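Local coordinates for protein isocitrate dehydrogenase [NAD] subunit 2 (Saccharomyces cerevisiae, PDB 3BLX) that catalyses, as part of an octamer with subunit 1, the NAD-dependent oxidative decarboxylation of isocitrate to 2-oxoglutarate in the citric acid cycle, and also binds mitochondrial mRNA leaders, at residues H147-C150 / V154-I157. Numbering follows the deposited sequence.
Sequences HIVC and VQSI
Two N-H groups converge on OE1 of Q155. Within the chain, NE2 of H147 donates to OE1 at 2.9 Å, meeting a lone pair in the carbonyl plane; the second donor is NE2 of Q155 from the other copy of this protein. Histidine suits its place because its ring carries an N-H far enough from the backbone to meet a neighbouring side chain, and glutamine because one amide both accepts and donates. The Q155 chain is fully extended, with CG anti to the backbone N (chi1 179°), which carries the amide alongside the imidazole; ring and amide planes are turned 35° apart. Beneath them the backbones form an antiparallel hydrogen-bonded pair: H147 N binds Q155 O and Q155 N binds H147 O, both at 3.0 Å. I148 and V154 follow as a non-hydrogen-bonded pair, their side chains on the other face of the ribbon.

This is the end of the beta hairpin of strands 140-148 and 153-161, this chain's share of the clasp of the isocitrate and isopropylmalate dehydrogenase family, which is completed by strands of a partner subunit. The centre of the contact lies about 32 Å from the centre of the chain. Residues 154-157 also pair antiparallel with a strand of a subunit 1 chain, and C150 forms a disulfide with C150 of the second copy of subunit 2.

V149 crosses the glutamine at a slant, its CG2 meeting Q155 CB at 3.4 Å and also lying near OE1; a branched, nonpolar residue fits here, packing beside the amide without competing for its bonds. I157, on the far side of the ring from V149, reaches CD1 to 4.4 Å from H147 CD2, a loose contact, and also packs against L151 of subunit 1.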
ATOM      1  N   HIS B 147      -3.259 -21.141 -13.376  1.00 17.59           N
ATOM      2  CA  HIS B 147      -2.134 -20.425 -12.775  1.00 40.09           C
ATOM      3  C   HIS B 147      -2.179 -18.921 -12.939  1.00 26.79           C
ATOM      4  O   HIS B 147      -2.848 -18.395 -13.800  1.00 22.92           O
ATOM      5  CB  HIS B 147      -0.823 -20.941 -13.335  1.00 23.45           C
ATOM      6  CG  HIS B 147      -0.578 -20.490 -14.731  1.00 35.62           C
ATOM      7  ND1 HIS B 147       0.582 -19.847 -15.119  1.00 30.79           N
ATOM      8  CD2 HIS B 147      -1.363 -20.556 -15.831  1.00 25.19           C
ATOM      9  CE1 HIS B 147       0.510 -19.567 -16.406  1.00 21.46           C
ATOM     10  NE2 HIS B 147      -0.660 -19.986 -16.863  1.00 18.14           N
ATOM     11  N   ILE B 148      -1.424 -18.234 -12.100  1.00 38.94           N
ATOM     12  CA  ILE B 148      -1.393 -16.778 -12.127  1.00 27.85           C
ATOM     13  C   ILE B 148      -0.362 -16.328 -13.150  1.00 29.44           C
ATOM     14  O   ILE B 148       0.819 -16.673 -13.056  1.00 25.24           O
ATOM     15  CB  ILE B 148      -1.086 -16.218 -10.727  1.00 16.86           C
ATOM     16  CG1 ILE B 148      -2.182 -16.646  -9.743  1.00 22.75           C
ATOM     17  CG2 ILE B 148      -0.931 -14.724 -10.782  1.00 17.00           C
ATOM     18  CD1 ILE B 148      -1.962 -16.189  -8.300  1.00 37.67           C
ATOM     19  N   VAL B 149      -0.818 -15.586 -14.151  1.00 20.38           N
ATOM     20  CA  VAL B 149       0.062 -15.136 -15.229  1.00 24.84           C
ATOM     21  C   VAL B 149       0.748 -13.789 -14.939  1.00 37.00           C
ATOM     22  O   VAL B 149       1.967 -13.713 -14.820  1.00 48.50           O
ATOM     23  CB  VAL B 149      -0.694 -14.997 -16.544  1.00 23.55           C
ATOM     24  CG1 VAL B 149       0.250 -14.558 -17.597  1.00 40.45           C
ATOM     25  CG2 VAL B 149      -1.235 -16.296 -16.947  1.00 32.61           C
ATOM     26  N   CYS B 150      -0.047 -12.729 -14.881  1.00 31.29           N
ATOM     27  CA  CYS B 150       0.366 -11.463 -14.295  1.00 39.88           C
ATOM     28  C   CYS B 150      -0.422 -11.224 -12.976  1.00 39.44           C
ATOM     29  O   CYS B 150      -1.323 -11.994 -12.640  1.00 34.21           O
ATOM     30  CB  CYS B 150       0.262 -10.295 -15.310  1.00 43.32           C
ATOM     31  SG  CYS B 150      -0.810 -10.470 -16.885  1.00100.57           S
ATOM     32  N   VAL B 154      -5.796 -14.685 -13.651  1.00 14.69           N
ATOM     33  CA  VAL B 154      -5.762 -16.132 -13.657  1.00 22.88           C
ATOM     34  C   VAL B 154      -5.949 -16.593 -15.083  1.00 18.91           C
ATOM     35  O   VAL B 154      -6.820 -16.129 -15.787  1.00 24.94           O
ATOM     36  CB  VAL B 154      -6.804 -16.753 -12.714  1.00 19.45           C
ATOM     37  CG1 VAL B 154      -6.591 -18.246 -12.632  1.00 24.61           C
ATOM     38  CG2 VAL B 154      -6.682 -16.139 -11.308  1.00 24.51           C
ATOM     39  N   GLN B 155      -5.091 -17.478 -15.531  1.00 20.10           N
ATOM     40  CA  GLN B 155      -5.339 -18.182 -16.780  1.00 23.47           C
ATOM     41  C   GLN B 155      -5.686 -19.652 -16.523  1.00 19.21           C
ATOM     42  O   GLN B 155      -5.100 -20.291 -15.631  1.00 35.73           O
ATOM     43  CB  GLN B 155      -4.104 -18.071 -17.643  1.00 20.16           C
ATOM     44  CG  GLN B 155      -4.191 -18.759 -18.955  1.00 22.05           C
ATOM     45  CD  GLN B 155      -2.891 -18.642 -19.773  1.00 23.31           C
ATOM     46  OE1 GLN B 155      -1.826 -19.054 -19.309  1.00 14.48           O
ATOM     47  NE2 GLN B 155      -2.975 -18.070 -20.978  1.00 21.66           N
ATOM     48  N   SER B 156      -6.648 -20.177 -17.280  1.00 35.50           N
ATOM     49  CA  SER B 156      -7.109 -21.561 -17.125  1.00 24.93           C
ATOM     50  C   SER B 156      -6.692 -22.322 -18.356  1.00 19.78           C
ATOM     51  O   SER B 156      -6.728 -21.781 -19.443  1.00 22.50           O
ATOM     52  CB  SER B 156      -8.625 -21.586 -16.994  1.00 26.31           C
ATOM     53  OG  SER B 156      -9.055 -20.953 -15.805  1.00 74.22           O
ATOM     54  N   ILE B 157      -6.319 -23.575 -18.194  1.00 21.94           N
ATOM     55  CA  ILE B 157      -5.930 -24.395 -19.321  1.00 21.83           C
ATOM     56  C   ILE B 157      -6.772 -25.657 -19.253  1.00 20.86           C
ATOM     57  O   ILE B 157      -6.776 -26.351 -18.242  1.00 33.54           O
ATOM     58  CB  ILE B 157      -4.429 -24.724 -19.211  1.00 29.29           C
ATOM     59  CG1 ILE B 157      -3.633 -23.437 -19.042  1.00 23.61           C
ATOM     60  CG2 ILE B 157      -3.908 -25.426 -20.416  1.00 21.36           C
ATOM     61  CD1 ILE B 157      -2.151 -23.681 -18.833  1.00 37.60           C
TER